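Long-range contacts in hypothetical protein VC1899 (Vibrio cholerae, PDB 1XMX), which is of unknown function but probably binds nucleic acid, carrying a C-terminal Card1-like endonuclease domain of the PDDEXK clan: residues L21-T26 / T136-R141; P270-R275 / T298-K303; S179-L184 / V342-L347. All blocks are in the same frame, centred on the assembly; numbering follows the deposited sequence.

How the contacts relate
From the N terminus, the chain first forms the seven-stranded mixed sheet that begins with strand 4-9; contact 1 closes a loop of 109 residues, joining the turn after helix 15-22 to the stretch that leaves edge strand 136-137. Segment 179-184, at the start of helix 181-201, then opens contact 3, which closes at 342-347. Contact 2, a tight antiparallel pairing, is nested inside that loop and belongs to the same sheet as strand 338-343. Contacts 1 and 2 are in series yet touch: Gln139 O lies 3.0 Å from Asn302 ND2, probably a hydrogen bond between the loop after strand 136-137 and the turn between strands 288-300 and 303-310. Contact 3 is remote, its centre about 40 Å from that of contact 1.

Contact 1: residues L21-T26 / T136-R141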
loop_
_atom_site.group_PDB
_atom_site.type_symbol
_atom_site.label_atom_id
_atom_site.label_comp_id
_atom_site.label_asym_id
_atom_site.label_seq_id
_atom_site.Cartn_x
_atom_site.Cartn_y
_atom_site.Cartn_z
ATOM N N LEU A 21 4.666 -10.157 -15.633
ATOM C CA LEU A 21 3.815 -11.341 -15.906
ATOM C C LEU A 21 2.338 -11.099 -15.682
ATOM O O LEU A 21 1.522 -11.873 -16.140
ATOM C CB LEU A 21 4.289 -12.534 -15.044
ATOM C CG LEU A 21 5.729 -13.047 -15.391
ATOM C CD1 LEU A 21 6.261 -13.837 -14.254
ATOM C CD2 LEU A 21 5.771 -13.880 -16.709
ATOM N N LEU A 22 1.980 -10.068 -14.919
ATOM C CA LEU A 22 0.583 -9.732 -14.721
ATOM C C LEU A 22 -0.004 -8.820 -15.813
ATOM O O LEU A 22 -1.239 -8.589 -15.863
ATOM C CB LEU A 22 0.370 -9.113 -13.312
ATOM C CG LEU A 22 0.846 -9.899 -12.088
ATOM C CD1 LEU A 22 0.481 -9.167 -10.820
ATOM C CD2 LEU A 22 0.266 -11.344 -12.064
ATOM N N ASP A 23 0.883 -8.247 -16.633
ATOM C CA ASP A 23 0.509 -7.281 -17.663
ATOM C C ASP A 23 -0.175 -8.178 -18.665
ATOM O O ASP A 23 0.353 -9.229 -19.043
ATOM C CB ASP A 23 1.814 -6.717 -18.288
ATOM C CG ASP A 23 1.587 -5.625 -19.271
ATOM O OD1 ASP A 23 0.786 -5.755 -20.224
ATOM O OD2 ASP A 23 2.169 -4.554 -19.068
ATOM N N HIS A 24 -1.326 -7.766 -19.155
ATOM C CA HIS A 24 -2.068 -8.613 -20.110
ATOM C C HIS A 24 -1.357 -8.760 -21.440
ATOM O O HIS A 24 -1.718 -9.655 -22.225
ATOM C CB HIS A 24 -3.444 -7.992 -20.396
ATOM C CG HIS A 24 -4.374 -8.032 -19.226
ATOM N ND1 HIS A 24 -5.696 -7.647 -19.311
ATOM C CD2 HIS A 24 -4.175 -8.424 -17.950
ATOM C CE1 HIS A 24 -6.268 -7.787 -18.126
ATOM N NE2 HIS A 24 -5.367 -8.270 -17.289
ATOM N N ARG A 25 -0.409 -7.862 -21.736
ATOM C CA ARG A 25 0.289 -7.911 -23.038
ATOM C C ARG A 25 1.407 -8.950 -23.103
ATOM O O ARG A 25 1.852 -9.307 -24.186
ATOM C CB ARG A 25 0.810 -6.532 -23.434
ATOM C CG ARG A 25 -0.309 -5.491 -23.565
ATOM C CD ARG A 25 0.258 -4.079 -23.656
ATOM N NE ARG A 25 1.013 -3.790 -22.438
ATOM C CZ ARG A 25 1.588 -2.620 -22.173
ATOM N NH1 ARG A 25 1.527 -1.650 -23.088
ATOM N NH2 ARG A 25 2.225 -2.424 -21.005
ATOM N N THR A 26 1.857 -9.439 -21.947
ATOM C CA THR A 26 2.986 -10.379 -21.876
ATOM C C THR A 26 2.451 -11.733 -22.241
ATOM O O THR A 26 1.399 -12.158 -21.738
ATOM C CB THR A 26 3.636 -10.359 -20.477
ATOM O OG1 THR A 26 4.065 -9.027 -20.211
ATOM C CG2 THR A 26 4.860 -11.326 -20.328
ATOM N N THR A 136 7.544 -0.111 -22.925
ATOM C CA THR A 136 6.135 0.114 -22.629
ATOM C C THR A 136 6.006 0.382 -21.126
ATOM O O THR A 136 6.898 0.057 -20.326
ATOM C CB THR A 136 5.266 -1.120 -23.023
ATOM O OG1 THR A 136 5.781 -2.277 -22.390
ATOM C CG2 THR A 136 5.346 -1.403 -24.505
ATOM N N GLN A 137 4.879 0.938 -20.735
ATOM C CA GLN A 137 4.638 1.232 -19.338
ATOM C C GLN A 137 4.019 -0.060 -18.774
ATOM O O GLN A 137 3.084 -0.572 -19.310
ATOM C CB GLN A 137 3.682 2.437 -19.276
ATOM C CG GLN A 137 3.001 2.698 -17.963
ATOM C CD GLN A 137 3.994 2.874 -16.822
ATOM O OE1 GLN A 137 3.824 2.290 -15.756
ATOM N NE2 GLN A 137 5.011 3.708 -17.042
ATOM N N VAL A 138 4.563 -0.641 -17.723
ATOM C CA VAL A 138 3.958 -1.867 -17.188
ATOM C C VAL A 138 2.545 -1.638 -16.685
ATOM O O VAL A 138 2.293 -0.651 -16.013
ATOM C CB VAL A 138 4.813 -2.431 -16.071
ATOM C CG1 VAL A 138 4.143 -3.705 -15.479
ATOM C CG2 VAL A 138 6.257 -2.737 -16.642
ATOM N N GLN A 139 1.601 -2.529 -17.011
ATOM C CA GLN A 139 0.223 -2.271 -16.591
ATOM C C GLN A 139 0.181 -2.390 -15.078
ATOM O O GLN A 139 1.086 -2.991 -14.487
ATOM C CB GLN A 139 -0.726 -3.297 -17.207
ATOM C CG GLN A 139 -0.826 -3.156 -18.714
ATOM C CD GLN A 139 -1.853 -4.077 -19.296
ATOM O OE1 GLN A 139 -2.263 -5.040 -18.666
ATOM N NE2 GLN A 139 -2.314 -3.757 -20.489
ATOM N N ASP A 140 -0.913 -1.911 -14.482
ATOM C CA ASP A 140 -1.095 -1.796 -13.053
ATOM C C ASP A 140 -2.129 -2.809 -12.607
ATOM O O ASP A 140 -3.310 -2.529 -12.621
ATOM C CB ASP A 140 -1.551 -0.362 -12.739
ATOM C CG ASP A 140 -0.478 0.674 -13.117
ATOM O OD1 ASP A 140 0.673 0.291 -12.930
ATOM O OD2 ASP A 140 -0.770 1.806 -13.619
ATOM N N ARG A 141 -1.675 -3.990 -12.201
ATOM C CA ARG A 141 -2.533 -5.160 -11.966
ATOM C C ARG A 141 -2.396 -5.762 -10.572
ATOM O O ARG A 141 -3.358 -6.273 -10.007
ATOM C CB ARG A 141 -2.178 -6.266 -12.967
ATOM C CG ARG A 141 -2.379 -5.889 -14.461
ATOM C CD ARG A 141 -3.777 -5.556 -14.745
ATOM N NE ARG A 141 -3.918 -5.281 -16.173
ATOM C CZ ARG A 141 -5.046 -4.893 -16.754
ATOM N NH1 ARG A 141 -6.133 -4.696 -16.018
ATOM N NH2 ARG A 141 -5.072 -4.695 -18.079
HETATM O O HOH W 1 2.802 1.230 -22.956
#
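The guanidinium of Arg141 lies flat on the imidazole of His24, planes 6° apart and centres 3.5 Å apart, with NH2 displaced toward the ring's rim. His24 ND1 and Arg141 NH2 are close, but the angle is wrong for a hydrogen bond; the contact is a stack. At the edge of the same guanidinium, in its plane, sits Gln139 OE1, gripped side-on by NE and NH2. A third donor, the backbone N of His24, reaches OE1 at 2.9 Å from above the carbonyl plane. Three bonds on one oxygen thus fix the amide, while Arg141, bent at chi2 (-61°), folds back over the ring.

A second pair of flat groups is built round Asp23. With CG anti to the backbone N (chi1 -175°), its carboxylate stacks on the Gln139 amide, OD1 coming 3.3 Å from Gln139 CD. The guanidinium of Arg25 meets the carboxylate edge-on: NE bonds to OD1, and NH2 forms the salt bridge to OD2 at 2.9 Å through the syn lone pair. OD1 also takes the backbone N of Arg25, an Asx turn, and Gln139 N approaches OD2 at 2.9 Å from above the carboxylate plane. Each carboxylate oxygen therefore has two donors, an environment that would be expected to favour the charged form. Arg25 NH2 reaches on to Gln137 O at 2.7 Å, and a water links Arg25 NH1 with Gln137 N. Thr136 OG1 stands over one face of the Arg25 guanidinium.

Leu22 packs its CB on Arg141 CB at 3.8 Å, and its side chain also touches Leu50 of helix 40-52. The type I turn 23-26 follows helix 15-22, and across the contact Val138 packs on Leu125 of strand 124-129, next to edge strand 136-137.

Contact 2: residues P270-R275 / T298-K303; sequences PTIQDR and TVVNNK
Gln273 reaches along Val299 to the turn beyond it, and this is where the two segments are most closely knit. Its CG occupies the position between the backbone N and the carbonyl carbon (chi1 72°), and from there the extended chain lays CD 3.4 Å from Val299 CG1. The amide then bonds twice to Asn302: OE1 accepts from the backbone N at 2.9 Å, and NE2 gives to OD1 at 3.0 Å from above the carbonyl plane of that side chain. The two amide planes are 79° apart, so they meet nearly perpendicular. NE2 also bonds to Ile142 O, and Asn302 ND2 to Asp123, which ties both amides to the preceding part of the chain.

Backbone bonds flank this pair. Gln273 N bonds to Val299 O at 2.9 Å, and Asn301 N to Thr271 O. Val300 CA makes a CA-H...O contact with the same Thr271 oxygen. On the face that carries Ile272, Val300 and Thr298, packing is less close: Ile272 CG1 and Val300 CG2 lie side by side at 4.2 Å, and Phe379 of helix 371-380 touches all three residues.

The ladder is looser at Asp274 and Arg275. The bond from Val299 N to Asp274 O is longer, 3.2 Å, though Thr298 CA adds a CA-H...O contact to that oxygen; Arg275 gives only its CB to Thr298 CG2 at 3.9 Å before its chain leads away to Gln266. Asp274 OD2 bonds to Ile144 N.

The register slips by one residue between the Ile272-Val300 and Asp274-Val299 pairs, so Gln273 and Asp274 together stand opposite Val299: a classic beta bulge. The second strand ends in the type I' turn 300-303, leading into strand 303-310 as a beta hairpin within the Card1-like endonuclease domain.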
loop_
_atom_site.group_PDB
_atom_site.type_symbol
_atom_site.label_atom_id
_atom_site.label_comp_id
_atom_site.label_asym_id
_atom_site.label_seq_id
_atom_site.Cartn_x
_atom_site.Cartn_y
_atom_site.Cartn_z
ATOM N N PRO A 270 -6.549 5.904 -13.523
ATOM C CA PRO A 270 -6.380 4.418 -13.554
ATOM C C PRO A 270 -5.084 3.870 -12.953
ATOM O O PRO A 270 -5.030 2.679 -12.707
ATOM C CB PRO A 270 -6.467 4.043 -15.058
ATOM C CG PRO A 270 -6.185 5.333 -15.811
ATOM C CD PRO A 270 -6.723 6.473 -14.867
ATOM N N THR A 271 -4.065 4.692 -12.700
ATOM C CA THR A 271 -2.849 4.183 -12.013
ATOM C C THR A 271 -3.155 3.732 -10.576
ATOM O O THR A 271 -2.382 3.051 -9.993
ATOM C CB THR A 271 -1.684 5.227 -11.988
ATOM O OG1 THR A 271 -2.163 6.476 -11.441
ATOM C CG2 THR A 271 -1.127 5.485 -13.395
ATOM N N ILE A 272 -4.291 4.130 -9.998
ATOM C CA ILE A 272 -4.629 3.662 -8.651
ATOM C C ILE A 272 -5.353 2.364 -8.893
ATOM O O ILE A 272 -6.500 2.350 -9.306
ATOM C CB ILE A 272 -5.551 4.659 -7.907
ATOM C CG1 ILE A 272 -4.904 6.053 -7.860
ATOM C CG2 ILE A 272 -5.884 4.140 -6.497
ATOM C CD1 ILE A 272 -5.786 7.121 -7.332
ATOM N N GLN A 273 -4.692 1.261 -8.638
ATOM C CA GLN A 273 -5.123 0.015 -9.196
ATOM C C GLN A 273 -5.794 -0.817 -8.090
ATOM O O GLN A 273 -6.451 -1.798 -8.373
ATOM C CB GLN A 273 -3.888 -0.642 -9.811
ATOM C CG GLN A 273 -2.901 -1.166 -8.755
ATOM C CD GLN A 273 -1.508 -1.185 -9.269
ATOM O OE1 GLN A 273 -0.935 -0.136 -9.522
ATOM N NE2 GLN A 273 -0.965 -2.364 -9.466
ATOM N N ASP A 274 -5.643 -0.398 -6.833
ATOM C CA ASP A 274 -6.229 -1.094 -5.681
ATOM C C ASP A 274 -6.358 -0.163 -4.444
ATOM O O ASP A 274 -5.569 0.735 -4.272
ATOM C CB ASP A 274 -5.463 -2.380 -5.311
ATOM C CG ASP A 274 -6.328 -3.340 -4.465
ATOM O OD1 ASP A 274 -7.567 -3.173 -4.458
ATOM O OD2 ASP A 274 -5.823 -4.257 -3.814
ATOM N N ARG A 275 -7.332 -0.395 -3.576
ATOM C CA ARG A 275 -7.495 0.454 -2.392
ATOM C C ARG A 275 -8.250 -0.307 -1.373
ATOM O O ARG A 275 -9.103 -1.119 -1.732
ATOM C CB ARG A 275 -8.273 1.740 -2.676
ATOM C CG ARG A 275 -9.568 1.455 -3.356
ATOM C CD ARG A 275 -10.482 2.714 -3.554
ATOM N NE ARG A 275 -11.544 2.252 -4.439
ATOM C CZ ARG A 275 -12.673 1.696 -4.015
ATOM N NH1 ARG A 275 -12.942 1.660 -2.720
ATOM N NH2 ARG A 275 -13.558 1.237 -4.888
ATOM N N THR A 298 -3.299 1.745 -0.635
ATOM C CA THR A 298 -3.469 1.662 -2.097
ATOM C C THR A 298 -2.239 1.057 -2.778
ATOM O O THR A 298 -1.152 0.968 -2.189
ATOM C CB THR A 298 -3.719 3.030 -2.752
ATOM O OG1 THR A 298 -2.602 3.881 -2.499
ATOM C CG2 THR A 298 -4.923 3.698 -2.176
ATOM N N VAL A 299 -2.419 0.594 -4.010
ATOM C CA VAL A 299 -1.275 0.401 -4.904
ATOM C C VAL A 299 -1.510 1.383 -6.064
ATOM O O VAL A 299 -2.628 1.443 -6.636
ATOM C CB VAL A 299 -1.136 -1.087 -5.421
ATOM C CG1 VAL A 299 0.109 -1.241 -6.334
ATOM C CG2 VAL A 299 -1.022 -2.062 -4.261
ATOM N N VAL A 300 -0.447 2.094 -6.454
ATOM C CA VAL A 300 -0.509 3.065 -7.513
ATOM C C VAL A 300 0.747 2.922 -8.336
ATOM O O VAL A 300 1.822 2.987 -7.788
ATOM C CB VAL A 300 -0.500 4.507 -6.952
ATOM C CG1 VAL A 300 -0.705 5.513 -8.063
ATOM C CG2 VAL A 300 -1.563 4.631 -5.773
ATOM N N ASN A 301 0.597 2.763 -9.661
ATOM C CA ASN A 301 1.706 2.527 -10.540
ATOM C C ASN A 301 2.592 1.412 -9.991
ATOM O O ASN A 301 3.833 1.541 -9.979
ATOM C CB ASN A 301 2.505 3.795 -10.858
ATOM C CG ASN A 301 3.431 3.582 -12.082
ATOM O OD1 ASN A 301 3.103 2.828 -12.962
ATOM N ND2 ASN A 301 4.557 4.253 -12.117
ATOM N N ASN A 302 1.937 0.340 -9.538
ATOM C CA ASN A 302 2.612 -0.829 -9.009
ATOM C C ASN A 302 3.481 -0.571 -7.755
ATOM O O ASN A 302 4.290 -1.429 -7.412
ATOM C CB ASN A 302 3.443 -1.536 -10.092
ATOM C CG ASN A 302 2.586 -2.164 -11.163
ATOM O OD1 ASN A 302 1.605 -2.869 -10.873
ATOM N ND2 ASN A 302 2.930 -1.896 -12.429
ATOM N N LYS A 303 3.324 0.608 -7.107
ATOM C CA LYS A 303 3.989 0.944 -5.832
ATOM C C LYS A 303 2.959 1.003 -4.653
ATOM O O LYS A 303 1.904 1.678 -4.758
ATOM C CB LYS A 303 4.646 2.294 -5.955
ATOM C CG LYS A 303 5.513 2.444 -7.126
ATOM C CD LYS A 303 6.040 3.862 -7.281
ATOM C CE LYS A 303 6.712 3.948 -8.628
ATOM N NZ LYS A 303 7.277 5.257 -8.820
#

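Contact 3: residues S179-L184 / V342-L347; sequences SNALEL and VSFRPL
Apolar contact comes first: the methyl of Ala181 presses on the CD1-CE1 side of the Phe344 ring, its CB 3.3 Å from CE1 and 3.7 Å from CD1. Phe344 sends CG anti to its N (chi1 176°), and this carries the ring from the end of strand 338-343 across to the first turn of helix 181-201. The far end of the ring also comes near the helix backbone, CZ standing 3.4 Å from Ala181 O, and the carbonyl carbon of Leu184 lies near the ring plane at its edge. Further out, Leu182 CD2 touches Pro346 CG at 4.3 Å, a thin contact between exposed side chains; Leu182 also packs against Pro365 and Asp366.

Strand 338-343 runs parallel to strand 303-310 and strand 361-363 in the mixed sheet of the Card1-like endonuclease domain, and the contact therefore ties the exit of a sheet strand to the start of a long helix. Trp253 of helix 243-266 meets the Phe344 ring edge-to-face, so helices 243-266 and 181-201 both touch the ring.

Polar interaction across the segments runs through one water, with no direct hydrogen bond. That water sits 3.5 Å above the Phe344 ring plane, over its centre, and donates to Ala181 O at 2.7 Å and to Phe344 O at 2.8 Å, while accepting from Arg345 NH2. Two backbone carbonyls, one from each segment, are in this way satisfied by a single molecule.

Within 342-347 itself, Pro346 CD sits over one face of the Arg345 guanidinium, above its centre, and Ser343 OG donates to Arg345 O in the carbonyl plane, on a lone pair, at 2.8 Å.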
loop_
_atom_site.group_PDB
_atom_site.type_symbol
_atom_site.label_atom_id
_atom_site.label_comp_id
_atom_site.label_asym_id
_atom_site.label_seq_id
_atom_site.Cartn_x
_atom_site.Cartn_y
_atom_site.Cartn_z
ATOM N N SER A 179 -13.210 20.127 6.361
ATOM C CA SER A 179 -13.022 21.460 5.781
ATOM C C SER A 179 -13.177 22.606 6.797
ATOM O O SER A 179 -12.892 23.747 6.476
ATOM C CB SER A 179 -13.978 21.661 4.583
ATOM O OG SER A 179 -15.297 21.906 5.053
ATOM N N ASN A 180 -13.652 22.288 8.003
ATOM C CA ASN A 180 -13.719 23.230 9.101
ATOM C C ASN A 180 -12.969 22.611 10.263
ATOM O O ASN A 180 -13.433 22.675 11.392
ATOM C CB ASN A 180 -15.187 23.420 9.512
ATOM C CG ASN A 180 -15.990 24.083 8.433
ATOM O OD1 ASN A 180 -15.728 25.216 8.091
ATOM N ND2 ASN A 180 -16.942 23.365 7.851
ATOM N N ALA A 181 -11.850 21.967 9.984
ATOM C CA ALA A 181 -11.172 21.149 11.008
ATOM C C ALA A 181 -10.689 21.915 12.254
ATOM O O ALA A 181 -10.799 21.421 13.386
ATOM C CB ALA A 181 -10.016 20.351 10.394
ATOM N N LEU A 182 -10.101 23.088 12.047
ATOM C CA LEU A 182 -9.611 23.867 13.171
ATOM C C LEU A 182 -10.792 24.371 13.991
ATOM O O LEU A 182 -10.725 24.360 15.213
ATOM C CB LEU A 182 -8.703 25.013 12.731
ATOM C CG LEU A 182 -7.331 24.656 12.159
ATOM C CD1 LEU A 182 -6.525 25.905 12.117
ATOM C CD2 LEU A 182 -6.663 23.593 13.038
ATOM N N GLU A 183 -11.882 24.772 13.321
ATOM C CA GLU A 183 -13.111 25.250 14.027
ATOM C C GLU A 183 -13.712 24.169 14.929
ATOM O O GLU A 183 -14.220 24.443 15.995
ATOM C CB GLU A 183 -14.167 25.686 13.001
ATOM C CG GLU A 183 -15.553 26.036 13.602
ATOM C CD GLU A 183 -16.693 26.120 12.545
ATOM O OE1 GLU A 183 -16.550 25.746 11.354
ATOM O OE2 GLU A 183 -17.777 26.577 12.944
ATOM N N LEU A 184 -13.610 22.921 14.492
ATOM C CA LEU A 184 -14.285 21.816 15.142
ATOM C C LEU A 184 -13.395 21.050 16.089
ATOM O O LEU A 184 -13.867 20.181 16.809
ATOM C CB LEU A 184 -14.866 20.872 14.074
ATOM C CG LEU A 184 -16.025 21.505 13.276
ATOM C CD1 LEU A 184 -16.654 20.510 12.240
ATOM C CD2 LEU A 184 -17.075 21.998 14.162
ATOM N N VAL A 342 -2.110 11.585 7.345
ATOM C CA VAL A 342 -3.150 12.620 7.321
ATOM C C VAL A 342 -3.527 12.928 8.787
ATOM O O VAL A 342 -3.895 12.019 9.526
ATOM C CB VAL A 342 -4.382 12.180 6.489
ATOM C CG1 VAL A 342 -5.507 13.247 6.590
ATOM C CG2 VAL A 342 -3.941 11.885 4.981
ATOM N N SER A 343 -3.405 14.190 9.192
ATOM C CA SER A 343 -3.584 14.577 10.579
ATOM C C SER A 343 -4.656 15.662 10.667
ATOM O O SER A 343 -4.581 16.662 9.969
ATOM C CB SER A 343 -2.274 15.114 11.167
ATOM O OG SER A 343 -2.442 15.384 12.560
ATOM N N PHE A 344 -5.664 15.418 11.504
ATOM C CA PHE A 344 -6.723 16.350 11.773
ATOM C C PHE A 344 -6.231 17.504 12.646
ATOM O O PHE A 344 -6.721 18.649 12.508
ATOM C CB PHE A 344 -7.870 15.588 12.440
ATOM C CG PHE A 344 -9.038 16.458 12.874
ATOM C CD1 PHE A 344 -9.888 17.036 11.929
ATOM C CD2 PHE A 344 -9.304 16.653 14.205
ATOM C CE1 PHE A 344 -10.976 17.831 12.323
ATOM C CE2 PHE A 344 -10.377 17.437 14.597
ATOM C CZ PHE A 344 -11.211 18.028 13.658
ATOM N N ARG A 345 -5.243 17.232 13.506
ATOM C CA ARG A 345 -4.706 18.233 14.388
ATOM C C ARG A 345 -3.405 18.814 13.856
ATOM O O ARG A 345 -2.693 18.152 13.139
ATOM C CB ARG A 345 -4.503 17.633 15.792
ATOM C CG ARG A 345 -5.809 17.079 16.491
ATOM C CD ARG A 345 -6.402 18.056 17.533
ATOM N NE ARG A 345 -7.138 19.200 16.942
ATOM C CZ ARG A 345 -6.937 20.501 17.220
ATOM N NH1 ARG A 345 -6.033 20.879 18.118
ATOM N NH2 ARG A 345 -7.645 21.446 16.594
ATOM N N PRO A 346 -3.076 20.061 14.244
ATOM C CA PRO A 346 -1.873 20.764 13.774
ATOM C C PRO A 346 -0.634 19.912 13.978
ATOM O O PRO A 346 -0.578 19.116 14.887
ATOM C CB PRO A 346 -1.810 22.009 14.667
ATOM C CG PRO A 346 -3.234 22.204 15.138
ATOM C CD PRO A 346 -3.895 20.877 15.157
ATOM N N LEU A 347 0.363 20.066 13.117
ATOM C CA LEU A 347 1.595 19.310 13.284
ATOM C C LEU A 347 2.727 20.226 13.760
ATOM O O LEU A 347 2.987 21.263 13.177
ATOM C CB LEU A 347 1.960 18.621 11.976
ATOM C CG LEU A 347 0.758 18.170 11.143
ATOM C CD1 LEU A 347 0.568 19.068 9.867
ATOM C CD2 LEU A 347 0.908 16.712 10.813
HETATM O O HOH W 2 -8.396 20.262 14.002
#